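Long-range contacts in tryptophane-5-halogenase (PDB 5UAO), which probably chlorinates a tryptophan of a lanthipeptide at the 5-position of its indole, using FAD, in the biosynthesis of NAI-107: residues Pro99-Gly104 and Phe172-Asp177; Gly208-Gly213 and Ala336-Val341; Thr278-Trp283 and Gly409-Pro414. One frame throughout, in Å; residues are numbered along the deposited sequence.

In the fold
Along the chain, interaction 1 closes before the other two open, whereas the segments of interactions 2 and 3 alternate. Interaction 1 is a two-stranded antiparallel sheet, and its strand 100-102 runs almost directly into strand 104-108. That strand is next to strand 274-279 in the mixed sheet carrying the hairpin of interaction 3; the centres of the two contacts are about 27 Å apart, their nearest atoms about 9 Å. Interaction 2 joins two turns of the other large mixed sheet, its centre about 37 and 44 Å from those of interactions 1 and 3. Of the three, interaction 1 comes closest to FAD, the K102 side chain being about 7 Å away; the other two join parts of the fold farther off.

Interaction 1 (Pro99-Gly104 and Phe172-Asp177); sequences PTWKLG and FAYHMD
H175 and T100 face each other as a hydrogen-bonded antiparallel pair, and their side chains join as well. H175 CG lies anti to the carbonyl carbon (chi1 -57°), which swings the imidazole back over strand 100-102 so that ND1 donates to T100 OG1 at 3.2 Å, with OG1 close to the ring plane. The threonine hydroxyl sits between its own N and carbonyl carbon (chi1 57°) and also bonds P288 O. Water 1, likewise at the ring edge, links H175 ND1 to W101 O. K102 covers one imidazole face: its CB lies 3.7 Å from the ring centroid in a CH-pi contact, and its extended chain crosses the histidine at about a right angle on the way to T74 O, which NZ reaches by a hydrogen bond. Backbone bonds complete the pairing, with K102 N 2.9 Å from A173 O and A173 N also 2.9 Å from K102 O.

W101 and Y174 form the intervening non-hydrogen-bonded pair, on the other face of this two-stranded sheet. F172 directs its ring edge at the W101 face; the centroid of the five-membered ring is 5.1 Å from that of F172, with the planes at 59°. The Y174 ring lies at the indole edge, where its CD1 is 4.3 Å from W101 CD1, and P99 CB touches the tyrosine too. Helices 90-97 and 505-514 pack against this aromatic side, where Y94 OH takes up W101 NE1 and H83 bonds Y174 OH.

The K102 side chain is about 7 Å from FAD, a position consistent with that of the lysine near the flavin in related flavin-dependent halogenases. With ND1 bonded to T100 and NE2 to T274, the imidazole rotation is fixed, so the histidine presents the lysine stem with a firmly held surface.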
ATOM      1  N   PRO A  99      -8.085  -0.028 -33.320  1.00 26.54           N
ATOM      2  CA  PRO A  99      -7.003  -0.447 -32.449  1.00 27.05           C
ATOM      3  C   PRO A  99      -6.503  -1.814 -32.833  1.00 29.12           C
ATOM      4  O   PRO A  99      -7.235  -2.596 -33.489  1.00 29.52           O
ATOM      5  CB  PRO A  99      -7.679  -0.569 -31.095  1.00 27.82           C
ATOM      6  CG  PRO A  99      -9.109  -1.012 -31.482  1.00 27.97           C
ATOM      7  CD  PRO A  99      -9.379  -0.123 -32.645  1.00 27.13           C
ATOM      8  N   THR A 100      -5.253  -2.088 -32.459  1.00 23.94           N
ATOM      9  CA  THR A 100      -4.729  -3.427 -32.336  1.00 25.55           C
ATOM     10  C   THR A 100      -4.493  -3.818 -30.878  1.00 25.21           C
ATOM     11  O   THR A 100      -4.698  -3.010 -29.935  1.00 26.22           O
ATOM     12  CB  THR A 100      -3.419  -3.595 -33.094  1.00 25.69           C
ATOM     13  OG1 THR A 100      -2.528  -2.644 -32.597  1.00 27.47           O
ATOM     14  CG2 THR A 100      -3.635  -3.340 -34.547  1.00 26.75           C
ATOM     15  N   TRP A 101      -4.085  -5.061 -30.687  1.00 24.34           N
ATOM     16  CA  TRP A 101      -4.066  -5.645 -29.405  1.00 25.16           C
ATOM     17  C   TRP A 101      -2.647  -5.843 -28.936  1.00 24.53           C
ATOM     18  O   TRP A 101      -1.766  -6.265 -29.706  1.00 26.45           O
ATOM     19  CB  TRP A 101      -4.809  -6.990 -29.335  1.00 26.11           C
ATOM     20  CG  TRP A 101      -6.284  -6.894 -29.531  1.00 26.90           C
ATOM     21  CD1 TRP A 101      -7.099  -5.806 -29.392  1.00 27.57           C
ATOM     22  CD2 TRP A 101      -7.107  -7.960 -29.989  1.00 28.29           C
ATOM     23  NE1 TRP A 101      -8.438  -6.163 -29.732  1.00 27.13           N
ATOM     24  CE2 TRP A 101      -8.439  -7.472 -30.106  1.00 27.51           C
ATOM     25  CE3 TRP A 101      -6.842  -9.287 -30.315  1.00 30.18           C
ATOM     26  CZ2 TRP A 101      -9.514  -8.302 -30.490  1.00 28.89           C
ATOM     27  CZ3 TRP A 101      -7.905 -10.098 -30.686  1.00 38.05           C
ATOM     28  CH2 TRP A 101      -9.224  -9.591 -30.774  1.00 33.28           C
ATOM     29  N   LYS A 102      -2.483  -5.599 -27.649  1.00 23.39           N
ATOM     30  CA  LYS A 102      -1.157  -5.744 -26.963  1.00 21.69           C
ATOM     31  C   LYS A 102      -1.306  -6.733 -25.792  1.00 23.31           C
ATOM     32  O   LYS A 102      -2.024  -6.473 -24.839  1.00 26.40           O
ATOM     33  CB  LYS A 102      -0.701  -4.394 -26.506  1.00 22.98           C
ATOM     34  CG  LYS A 102       0.631  -4.411 -25.791  1.00 22.88           C
ATOM     35  CD  LYS A 102       0.849  -3.121 -25.010  1.00 28.63           C
ATOM     36  CE  LYS A 102       2.150  -3.161 -24.254  1.00 22.91           C
ATOM     37  NZ  LYS A 102       2.236  -1.973 -23.370  1.00 26.47           N
ATOM     38  N   LEU A 103      -0.730  -7.917 -25.945  1.00 21.43           N
ATOM     39  CA  LEU A 103      -0.758  -8.989 -24.982  1.00 22.18           C
ATOM     40  C   LEU A 103       0.412  -8.824 -24.012  1.00 21.67           C
ATOM     41  O   LEU A 103       0.471  -9.455 -22.918  1.00 22.63           O
ATOM     42  CB  LEU A 103      -0.602 -10.351 -25.693  1.00 23.82           C
ATOM     43  CG  LEU A 103      -1.726 -10.755 -26.648  1.00 24.84           C
ATOM     44  CD1 LEU A 103      -1.556 -12.153 -27.162  1.00 27.36           C
ATOM     45  CD2 LEU A 103      -3.029 -10.636 -25.918  1.00 31.54           C
ATOM     46  N   GLY A 104       1.325  -7.969 -24.419  1.00 24.18           N
ATOM     47  CA  GLY A 104       2.504  -7.654 -23.622  1.00 22.27           C
ATOM     48  C   GLY A 104       3.577  -6.958 -24.436  1.00 22.77           C
ATOM     49  O   GLY A 104       3.305  -6.346 -25.473  1.00 22.38           O
ATOM     50  N   PHE A 172      -5.423  -7.486 -21.413  1.00 25.05           N
ATOM     51  CA  PHE A 172      -4.719  -7.026 -22.637  1.00 25.07           C
ATOM     52  C   PHE A 172      -4.993  -5.547 -22.807  1.00 25.57           C
ATOM     53  O   PHE A 172      -5.912  -4.964 -22.179  1.00 24.79           O
ATOM     54  CB  PHE A 172      -5.171  -7.834 -23.895  1.00 26.14           C
ATOM     55  CG  PHE A 172      -6.605  -7.473 -24.336  1.00 27.26           C
ATOM     56  CD1 PHE A 172      -7.716  -8.087 -23.737  1.00 31.37           C
ATOM     57  CD2 PHE A 172      -6.816  -6.455 -25.252  1.00 28.16           C
ATOM     58  CE1 PHE A 172      -9.007  -7.690 -24.073  1.00 29.43           C
ATOM     59  CE2 PHE A 172      -8.105  -6.069 -25.633  1.00 30.62           C
ATOM     60  CZ  PHE A 172      -9.208  -6.703 -25.038  1.00 30.29           C
ATOM     61  N   ALA A 173      -4.246  -4.918 -23.717  1.00 26.33           N
ATOM     62  CA  ALA A 173      -4.322  -3.480 -23.916  1.00 24.61           C
ATOM     63  C   ALA A 173      -4.403  -3.180 -25.393  1.00 26.57           C
ATOM     64  O   ALA A 173      -4.503  -4.095 -26.237  1.00 26.85           O
ATOM     65  CB  ALA A 173      -3.125  -2.808 -23.305  1.00 24.55           C
ATOM     66  N   TYR A 174      -4.509  -1.892 -25.693  1.00 26.65           N
ATOM     67  CA  TYR A 174      -4.611  -1.457 -27.053  1.00 26.57           C
ATOM     68  C   TYR A 174      -3.315  -0.821 -27.533  1.00 25.26           C
ATOM     69  O   TYR A 174      -2.584  -0.125 -26.785  1.00 29.07           O
ATOM     70  CB  TYR A 174      -5.678  -0.397 -27.200  1.00 27.00           C
ATOM     71  CG  TYR A 174      -7.126  -0.829 -26.911  1.00 27.64           C
ATOM     72  CD1 TYR A 174      -7.639  -2.015 -27.410  1.00 26.01           C
ATOM     73  CD2 TYR A 174      -7.997   0.027 -26.231  1.00 29.80           C
ATOM     74  CE1 TYR A 174      -8.951  -2.383 -27.154  1.00 28.99           C
ATOM     75  CE2 TYR A 174      -9.349  -0.314 -26.022  1.00 28.93           C
ATOM     76  CZ  TYR A 174      -9.805  -1.535 -26.481  1.00 27.87           C
ATOM     77  OH  TYR A 174     -11.146  -1.887 -26.283  1.00 28.10           O
ATOM     78  N   HIS A 175      -3.115  -0.937 -28.823  1.00 23.73           N
ATOM     79  CA  HIS A 175      -2.276   0.029 -29.569  1.00 24.07           C
ATOM     80  C   HIS A 175      -3.222   0.883 -30.427  1.00 25.12           C
ATOM     81  O   HIS A 175      -4.162   0.352 -31.098  1.00 24.85           O
ATOM     82  CB  HIS A 175      -1.304  -0.668 -30.517  1.00 22.27           C
ATOM     83  CG  HIS A 175      -0.378  -1.656 -29.902  1.00 23.64           C
ATOM     84  ND1 HIS A 175      -0.359  -2.981 -30.291  1.00 28.46           N
ATOM     85  CD2 HIS A 175       0.654  -1.518 -29.035  1.00 25.31           C
ATOM     86  CE1 HIS A 175       0.580  -3.627 -29.623  1.00 23.67           C
ATOM     87  NE2 HIS A 175       1.228  -2.752 -28.882  1.00 24.32           N
ATOM     88  N   MET A 176      -3.008   2.196 -30.400  1.00 25.82           N
ATOM     89  CA  MET A 176      -3.927   3.189 -31.004  1.00 27.07           C
ATOM     90  C   MET A 176      -3.144   4.259 -31.776  1.00 30.21           C
ATOM     91  O   MET A 176      -2.292   4.971 -31.205  1.00 28.63           O
ATOM     92  CB  MET A 176      -4.779   3.876 -29.934  1.00 30.76           C
ATOM     93  CG  MET A 176      -5.561   2.919 -29.059  1.00 29.47           C
ATOM     94  SD  MET A 176      -6.218   3.705 -27.582  1.00 33.51           S
ATOM     95  CE  MET A 176      -4.710   4.058 -26.703  1.00 33.91           C
ATOM     96  N   ASP A 177      -3.411   4.350 -33.067  1.00 26.06           N
ATOM     97  CA  ASP A 177      -2.933   5.437 -33.878  1.00 27.27           C
ATOM     98  C   ASP A 177      -3.304   6.754 -33.275  1.00 27.59           C
ATOM     99  O   ASP A 177      -4.475   7.034 -33.025  1.00 24.47           O
ATOM    100  CB  ASP A 177      -3.536   5.341 -35.282  1.00 31.12           C
ATOM    101  CG  ASP A 177      -3.067   6.439 -36.177  1.00 32.82           C
ATOM    102  OD1 ASP A 177      -1.973   6.225 -36.724  1.00 33.44           O
ATOM    103  OD2 ASP A 177      -3.761   7.496 -36.327  1.00 29.53           O
TER
HETATM  104  O   HOH W   1      -0.877  -5.447 -32.107  1.00 29.87           O

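Interaction 2 (Gly208-Gly213 and Ala336-Val341); sequences GPDHVG and AWRGNV
D210 and R338 form the charged link: R338 NE donates to D210 OD1 at 2.8 Å along a nearly straight line. The oxygen lies in the guanidinium plane, but the N-H comes from above the carboxylate plane, and the two flat groups stand 83° apart. R338 CG is anti to the backbone N (chi1 -169°) and the chain runs extended to NE, carrying the head group across to the aspartate; NH1 holds a second salt bridge, to E335.

Among the neutral hydrogen bonds, the N340 amide grips both backbone polar groups of V212. Its OD1 accepts from V212 N at 2.8 Å on a lone pair, and its ND2 donates to V212 O at 3.0 Å, also on a lone pair, so the side chain imitates a strand neighbour and its rotation is fixed. A weaker C-H...O contact brings G339 CA to 3.2 Å from D210 O.

Two tight turns meet here: a type II turn, G208-H211, between strands 195-208 and 211-217, and a type II' turn, R338-V341, between strands 337-338 and 341-343. All belong to the mixed sheet of the FAD-binding part, where four strands separate 211-217 from 341-343 in the strand order.

Stacking and apolar contacts fill in the rest. The H211 ring lies against the N340 amide with the planes 15° apart and N340 ND2 over one face. The valine methyls V212 CG2 and V341 CG2 press together at 3.4 Å, tighter than usual.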
ATOM      1  N   GLY A 208      -3.693  36.027  -6.659  1.00 42.42           N
ATOM      2  CA  GLY A 208      -3.322  35.904  -5.296  1.00 45.06           C
ATOM      3  C   GLY A 208      -2.341  34.771  -5.165  1.00 48.79           C
ATOM      4  O   GLY A 208      -1.873  34.204  -6.170  1.00 47.71           O
ATOM      5  N   PRO A 209      -2.012  34.450  -3.914  1.00 53.01           N
ATOM      6  CA  PRO A 209      -1.206  33.289  -3.636  1.00 55.00           C
ATOM      7  C   PRO A 209      -1.961  32.039  -4.118  1.00 52.02           C
ATOM      8  O   PRO A 209      -3.189  31.856  -3.800  1.00 39.51           O
ATOM      9  CB  PRO A 209      -1.033  33.314  -2.099  1.00 61.94           C
ATOM     10  CG  PRO A 209      -2.135  34.181  -1.569  1.00 62.15           C
ATOM     11  CD  PRO A 209      -2.519  35.109  -2.685  1.00 61.96           C
ATOM     12  N   ASP A 210      -1.272  31.264  -4.968  1.00 42.82           N
ATOM     13  CA  ASP A 210      -1.759  29.959  -5.387  1.00 38.07           C
ATOM     14  C   ASP A 210      -3.090  29.978  -6.118  1.00 37.86           C
ATOM     15  O   ASP A 210      -3.818  28.971  -6.079  1.00 39.11           O
ATOM     16  CB  ASP A 210      -1.931  29.098  -4.126  1.00 45.16           C
ATOM     17  CG  ASP A 210      -0.598  28.755  -3.458  1.00 48.17           C
ATOM     18  OD1 ASP A 210       0.496  29.007  -4.042  1.00 49.28           O
ATOM     19  OD2 ASP A 210      -0.673  28.153  -2.365  1.00 55.95           O
ATOM     20  N   HIS A 211      -3.429  31.101  -6.772  1.00 33.79           N
ATOM     21  CA  HIS A 211      -4.750  31.277  -7.380  1.00 30.33           C
ATOM     22  C   HIS A 211      -4.590  31.983  -8.758  1.00 36.36           C
ATOM     23  O   HIS A 211      -4.061  33.114  -8.818  1.00 31.95           O
ATOM     24  CB  HIS A 211      -5.674  32.076  -6.466  1.00 33.46           C
ATOM     25  CG  HIS A 211      -7.091  32.153  -6.979  1.00 35.24           C
ATOM     26  ND1 HIS A 211      -8.016  31.156  -6.760  1.00 40.77           N
ATOM     27  CD2 HIS A 211      -7.722  33.087  -7.733  1.00 37.38           C
ATOM     28  CE1 HIS A 211      -9.157  31.475  -7.366  1.00 41.58           C
ATOM     29  NE2 HIS A 211      -8.992  32.629  -7.988  1.00 39.35           N
ATOM     30  N   VAL A 212      -5.003  31.298  -9.843  1.00 29.40           N
ATOM     31  CA  VAL A 212      -4.965  31.835 -11.173  1.00 32.61           C
ATOM     32  C   VAL A 212      -6.227  32.651 -11.270  1.00 33.16           C
ATOM     33  O   VAL A 212      -7.307  32.116 -11.034  1.00 28.73           O
ATOM     34  CB  VAL A 212      -4.886  30.730 -12.276  1.00 30.09           C
ATOM     35  CG1 VAL A 212      -5.091  31.319 -13.674  1.00 34.15           C
ATOM     36  CG2 VAL A 212      -3.520  29.996 -12.187  1.00 27.64           C
ATOM     37  N   GLY A 213      -6.090  33.935 -11.642  1.00 33.80           N
ATOM     38  CA  GLY A 213      -7.237  34.819 -11.853  1.00 34.42           C
ATOM     39  C   GLY A 213      -7.756  34.785 -13.274  1.00 33.63           C
ATOM     40  O   GLY A 213      -8.928  35.043 -13.514  1.00 34.70           O
ATOM     41  N   ALA A 336       1.534  18.228  -8.371  1.00 24.50           N
ATOM     42  CA  ALA A 336       0.633  18.286  -9.506  1.00 24.12           C
ATOM     43  C   ALA A 336      -0.519  19.267  -9.353  1.00 27.59           C
ATOM     44  O   ALA A 336      -1.114  19.723 -10.361  1.00 24.39           O
ATOM     45  CB  ALA A 336       0.067  16.886  -9.788  1.00 27.86           C
ATOM     46  N   TRP A 337      -0.921  19.511  -8.099  1.00 26.06           N
ATOM     47  CA  TRP A 337      -2.077  20.323  -7.810  1.00 27.74           C
ATOM     48  C   TRP A 337      -1.657  21.406  -6.834  1.00 29.94           C
ATOM     49  O   TRP A 337      -1.119  21.116  -5.746  1.00 27.49           O
ATOM     50  CB  TRP A 337      -3.157  19.479  -7.193  1.00 27.43           C
ATOM     51  CG  TRP A 337      -4.488  20.086  -6.961  1.00 27.17           C
ATOM     52  CD1 TRP A 337      -4.812  21.428  -6.829  1.00 29.00           C
ATOM     53  CD2 TRP A 337      -5.702  19.370  -6.760  1.00 28.84           C
ATOM     54  NE1 TRP A 337      -6.124  21.573  -6.647  1.00 27.80           N
ATOM     55  CE2 TRP A 337      -6.720  20.340  -6.567  1.00 30.33           C
ATOM     56  CE3 TRP A 337      -6.046  17.994  -6.766  1.00 31.90           C
ATOM     57  CZ2 TRP A 337      -8.063  19.997  -6.372  1.00 31.78           C
ATOM     58  CZ3 TRP A 337      -7.410  17.610  -6.568  1.00 31.95           C
ATOM     59  CH2 TRP A 337      -8.411  18.632  -6.383  1.00 36.21           C
ATOM     60  N   ARG A 338      -1.962  22.637  -7.207  1.00 26.94           N
ATOM     61  CA  ARG A 338      -1.810  23.753  -6.314  1.00 31.69           C
ATOM     62  C   ARG A 338      -2.915  24.795  -6.525  1.00 28.56           C
ATOM     63  O   ARG A 338      -3.110  25.338  -7.618  1.00 26.85           O
ATOM     64  CB  ARG A 338      -0.467  24.386  -6.511  1.00 37.60           C
ATOM     65  CG  ARG A 338      -0.154  25.395  -5.418  1.00 49.03           C
ATOM     66  CD  ARG A 338       1.322  25.639  -5.401  1.00 57.65           C
ATOM     67  NE  ARG A 338       1.706  26.445  -4.264  1.00 62.87           N
ATOM     68  CZ  ARG A 338       2.551  26.055  -3.332  1.00 63.37           C
ATOM     69  NH1 ARG A 338       3.150  24.872  -3.399  1.00 48.85           N
ATOM     70  NH2 ARG A 338       2.816  26.876  -2.328  1.00 73.94           N
ATOM     71  N   GLY A 339      -3.630  25.089  -5.458  1.00 31.63           N
ATOM     72  CA  GLY A 339      -4.776  26.015  -5.502  1.00 30.64           C
ATOM     73  C   GLY A 339      -5.782  25.548  -6.533  1.00 31.83           C
ATOM     74  O   GLY A 339      -6.306  24.460  -6.456  1.00 30.09           O
ATOM     75  N   ASN A 340      -6.041  26.397  -7.531  1.00 28.55           N
ATOM     76  CA  ASN A 340      -7.051  26.115  -8.524  1.00 28.75           C
ATOM     77  C   ASN A 340      -6.457  25.631  -9.836  1.00 29.00           C
ATOM     78  O   ASN A 340      -7.073  25.790 -10.892  1.00 25.54           O
ATOM     79  CB  ASN A 340      -7.955  27.371  -8.727  1.00 28.45           C
ATOM     80  CG  ASN A 340      -7.243  28.568  -9.334  1.00 29.77           C
ATOM     81  OD1 ASN A 340      -6.041  28.704  -9.328  1.00 28.21           O
ATOM     82  ND2 ASN A 340      -8.032  29.476  -9.875  1.00 30.81           N
ATOM     83  N   VAL A 341      -5.270  25.017  -9.747  1.00 25.95           N
ATOM     84  CA  VAL A 341      -4.627  24.421 -10.902  1.00 26.06           C
ATOM     85  C   VAL A 341      -4.260  22.982 -10.602  1.00 25.18           C
ATOM     86  O   VAL A 341      -3.637  22.726  -9.581  1.00 25.75           O
ATOM     87  CB  VAL A 341      -3.343  25.198 -11.216  1.00 26.87           C
ATOM     88  CG1 VAL A 341      -2.575  24.492 -12.304  1.00 28.41           C
ATOM     89  CG2 VAL A 341      -3.694  26.619 -11.640  1.00 29.51           C
TER

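Interaction 3 (Thr278-Trp283 and Gly409-Pro414); sequences TMNAGW and GRLDTP
The N280 amide meets T413 and L411: T413 CG2 stands above the amide plane, 3.6 Å from N280 OD1, while L411 CD1 comes in beyond the oxygen, much nearer the plane and on its other side. L411 CD1 also lies 3.4 Å from M279 O, the carbonyl oxygen of a peptide group, which takes a hydrogen bond from W416 NE1. The R410 guanidinium is a third planar group; NH1 bonds R112 O and G110 O, NH2 bonds P113 O, and NE has a weak link through water 2 to T278 O.

N280 lies in the tight turn of a beta hairpin between strands 274-279 and 282-288 of the mixed sheet, closed by a backbone bond from M279 N to G282 O. Facing it is the loop that leads from helix 383-406 into helix 414-422, whose N-cap is T413. The threonine hydroxyl donates to N280 O at 2.7 Å, on a lone pair, and also caps a backbone N of the helix; its chi1 of 64° leaves OG1 between the backbone N and carbonyl carbon, well placed for both.

Farther along the loop, the T278 and L411 side chains slide past each other in opposite directions, with T278 CG2 3.7 Å from L411 CD1, and T278 OG1 rests 3.8 Å from R410 CD while hydrogen-bonded to E108 O and N408.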
ATOM      1  N   THR A 278      16.854  -3.432 -28.202  1.00 21.93           N
ATOM      2  CA  THR A 278      18.050  -2.717 -27.739  1.00 22.13           C
ATOM      3  C   THR A 278      18.790  -2.177 -28.988  1.00 25.03           C
ATOM      4  O   THR A 278      18.895  -2.888 -29.981  1.00 22.93           O
ATOM      5  CB  THR A 278      18.950  -3.637 -26.975  1.00 20.85           C
ATOM      6  OG1 THR A 278      18.298  -4.151 -25.808  1.00 22.94           O
ATOM      7  CG2 THR A 278      20.221  -2.912 -26.437  1.00 22.82           C
ATOM      8  N   MET A 279      19.280  -0.929 -28.901  1.00 22.90           N
ATOM      9  CA  MET A 279      19.922  -0.217 -29.965  1.00 23.17           C
ATOM     10  C   MET A 279      21.257   0.299 -29.374  1.00 22.88           C
ATOM     11  O   MET A 279      21.541   0.093 -28.188  1.00 23.98           O
ATOM     12  CB  MET A 279      19.067   0.971 -30.435  1.00 22.70           C
ATOM     13  CG  MET A 279      17.660   0.625 -30.994  1.00 23.13           C
ATOM     14  SD  MET A 279      17.813  -0.237 -32.573  1.00 26.33           S
ATOM     15  CE  MET A 279      17.941   1.166 -33.656  1.00 24.96           C
ATOM     16  N   ASN A 280      22.091   0.879 -30.211  1.00 22.96           N
ATOM     17  CA  ASN A 280      23.461   1.211 -29.754  1.00 26.33           C
ATOM     18  C   ASN A 280      23.496   2.286 -28.675  1.00 24.82           C
ATOM     19  O   ASN A 280      24.377   2.286 -27.809  1.00 28.34           O
ATOM     20  CB  ASN A 280      24.333   1.633 -30.945  1.00 25.74           C
ATOM     21  CG  ASN A 280      24.636   0.465 -31.909  1.00 26.16           C
ATOM     22  OD1 ASN A 280      24.623  -0.675 -31.515  1.00 27.48           O
ATOM     23  ND2 ASN A 280      24.947   0.787 -33.171  1.00 25.80           N
ATOM     24  N   ALA A 281      22.559   3.215 -28.758  1.00 26.08           N
ATOM     25  CA  ALA A 281      22.502   4.346 -27.815  1.00 24.72           C
ATOM     26  C   ALA A 281      21.102   4.521 -27.221  1.00 25.51           C
ATOM     27  O   ALA A 281      20.683   5.666 -26.932  1.00 24.52           O
ATOM     28  CB  ALA A 281      22.902   5.582 -28.572  1.00 27.27           C
ATOM     29  N   GLY A 282      20.396   3.407 -26.947  1.00 22.93           N
ATOM     30  CA  GLY A 282      19.018   3.459 -26.451  1.00 23.11           C
ATOM     31  C   GLY A 282      18.253   2.253 -26.939  1.00 22.99           C
ATOM     32  O   GLY A 282      18.801   1.139 -26.923  1.00 25.18           O
ATOM     33  N   TRP A 283      17.015   2.469 -27.385  1.00 22.78           N
ATOM     34  CA  TRP A 283      16.197   1.320 -27.779  1.00 21.66           C
ATOM     35  C   TRP A 283      15.106   1.798 -28.716  1.00 21.84           C
ATOM     36  O   TRP A 283      14.769   2.996 -28.742  1.00 21.42           O
ATOM     37  CB  TRP A 283      15.593   0.637 -26.495  1.00 22.46           C
ATOM     38  CG  TRP A 283      14.597   1.531 -25.746  1.00 22.34           C
ATOM     39  CD1 TRP A 283      14.894   2.535 -24.884  1.00 23.81           C
ATOM     40  CD2 TRP A 283      13.165   1.573 -25.910  1.00 22.23           C
ATOM     41  NE1 TRP A 283      13.745   3.177 -24.470  1.00 25.21           N
ATOM     42  CE2 TRP A 283      12.672   2.590 -25.073  1.00 22.43           C
ATOM     43  CE3 TRP A 283      12.236   0.761 -26.617  1.00 24.44           C
ATOM     44  CZ2 TRP A 283      11.308   2.878 -24.962  1.00 25.52           C
ATOM     45  CZ3 TRP A 283      10.890   1.032 -26.492  1.00 23.22           C
ATOM     46  CH2 TRP A 283      10.430   2.074 -25.662  1.00 22.00           C
ATOM     47  N   GLY A 409      22.597  -6.508 -20.482  1.00 29.61           N
ATOM     48  CA  GLY A 409      23.866  -6.990 -21.026  1.00 28.39           C
ATOM     49  C   GLY A 409      23.959  -7.306 -22.501  1.00 30.61           C
ATOM     50  O   GLY A 409      24.864  -8.040 -22.902  1.00 36.15           O
ATOM     51  N   ARG A 410      23.041  -6.814 -23.344  1.00 30.41           N
ATOM     52  CA  ARG A 410      22.977  -7.239 -24.728  1.00 30.47           C
ATOM     53  C   ARG A 410      24.132  -6.672 -25.554  1.00 32.80           C
ATOM     54  O   ARG A 410      24.666  -7.402 -26.378  1.00 29.09           O
ATOM     55  CB  ARG A 410      21.658  -6.807 -25.393  1.00 29.02           C
ATOM     56  CG  ARG A 410      21.351  -7.462 -26.734  1.00 29.77           C
ATOM     57  CD  ARG A 410      19.874  -7.415 -27.025  1.00 27.52           C
ATOM     58  NE  ARG A 410      19.435  -8.330 -28.087  1.00 35.06           N
ATOM     59  CZ  ARG A 410      19.027  -9.585 -27.910  1.00 35.56           C
ATOM     60  NH1 ARG A 410      18.907 -10.127 -26.711  1.00 34.02           N
ATOM     61  NH2 ARG A 410      18.658 -10.301 -28.944  1.00 39.43           N
ATOM     62  N   LEU A 411      24.449  -5.362 -25.420  1.00 29.87           N
ATOM     63  CA  LEU A 411      25.381  -4.703 -26.350  1.00 30.74           C
ATOM     64  C   LEU A 411      26.602  -4.129 -25.625  1.00 33.93           C
ATOM     65  O   LEU A 411      26.513  -3.784 -24.456  1.00 33.36           O
ATOM     66  CB  LEU A 411      24.684  -3.612 -27.168  1.00 27.43           C
ATOM     67  CG  LEU A 411      23.554  -4.071 -28.083  1.00 26.98           C
ATOM     68  CD1 LEU A 411      23.047  -2.859 -28.894  1.00 27.37           C
ATOM     69  CD2 LEU A 411      23.970  -5.197 -28.997  1.00 31.32           C
ATOM     70  N   ASP A 412      27.736  -4.056 -26.305  1.00 36.16           N
ATOM     71  CA  ASP A 412      28.986  -3.530 -25.667  1.00 40.11           C
ATOM     72  C   ASP A 412      29.390  -2.096 -26.125  1.00 39.81           C
ATOM     73  O   ASP A 412      30.566  -1.725 -26.150  1.00 54.09           O
ATOM     74  CB  ASP A 412      30.143  -4.552 -25.817  1.00 46.44           C
ATOM     75  CG  ASP A 412      30.009  -5.779 -24.849  1.00 65.89           C
ATOM     76  OD1 ASP A 412      29.232  -5.735 -23.858  1.00 80.25           O
ATOM     77  OD2 ASP A 412      30.686  -6.814 -25.069  1.00 78.56           O
ATOM     78  N   THR A 413      28.410  -1.260 -26.357  1.00 34.31           N
ATOM     79  CA  THR A 413      28.610   0.099 -26.860  1.00 29.16           C
ATOM     80  C   THR A 413      28.859   1.046 -25.667  1.00 29.88           C
ATOM     81  O   THR A 413      28.530   0.715 -24.539  1.00 32.70           O
ATOM     82  CB  THR A 413      27.365   0.598 -27.623  1.00 31.89           C
ATOM     83  OG1 THR A 413      26.260   0.667 -26.703  1.00 30.98           O
ATOM     84  CG2 THR A 413      27.027  -0.314 -28.834  1.00 32.61           C
ATOM     85  N   PRO A 414      29.448   2.228 -25.922  1.00 32.68           N
ATOM     86  CA  PRO A 414      29.759   3.129 -24.792  1.00 34.77           C
ATOM     87  C   PRO A 414      28.468   3.532 -24.039  1.00 31.90           C
ATOM     88  O   PRO A 414      28.481   3.543 -22.808  1.00 28.91           O
ATOM     89  CB  PRO A 414      30.465   4.326 -25.453  1.00 35.97           C
ATOM     90  CG  PRO A 414      30.958   3.827 -26.787  1.00 34.28           C
ATOM     91  CD  PRO A 414      29.938   2.761 -27.209  1.00 36.15           C
TER
HETATM   92  O   HOH W   2      18.932  -5.840 -29.961  1.00 30.79           O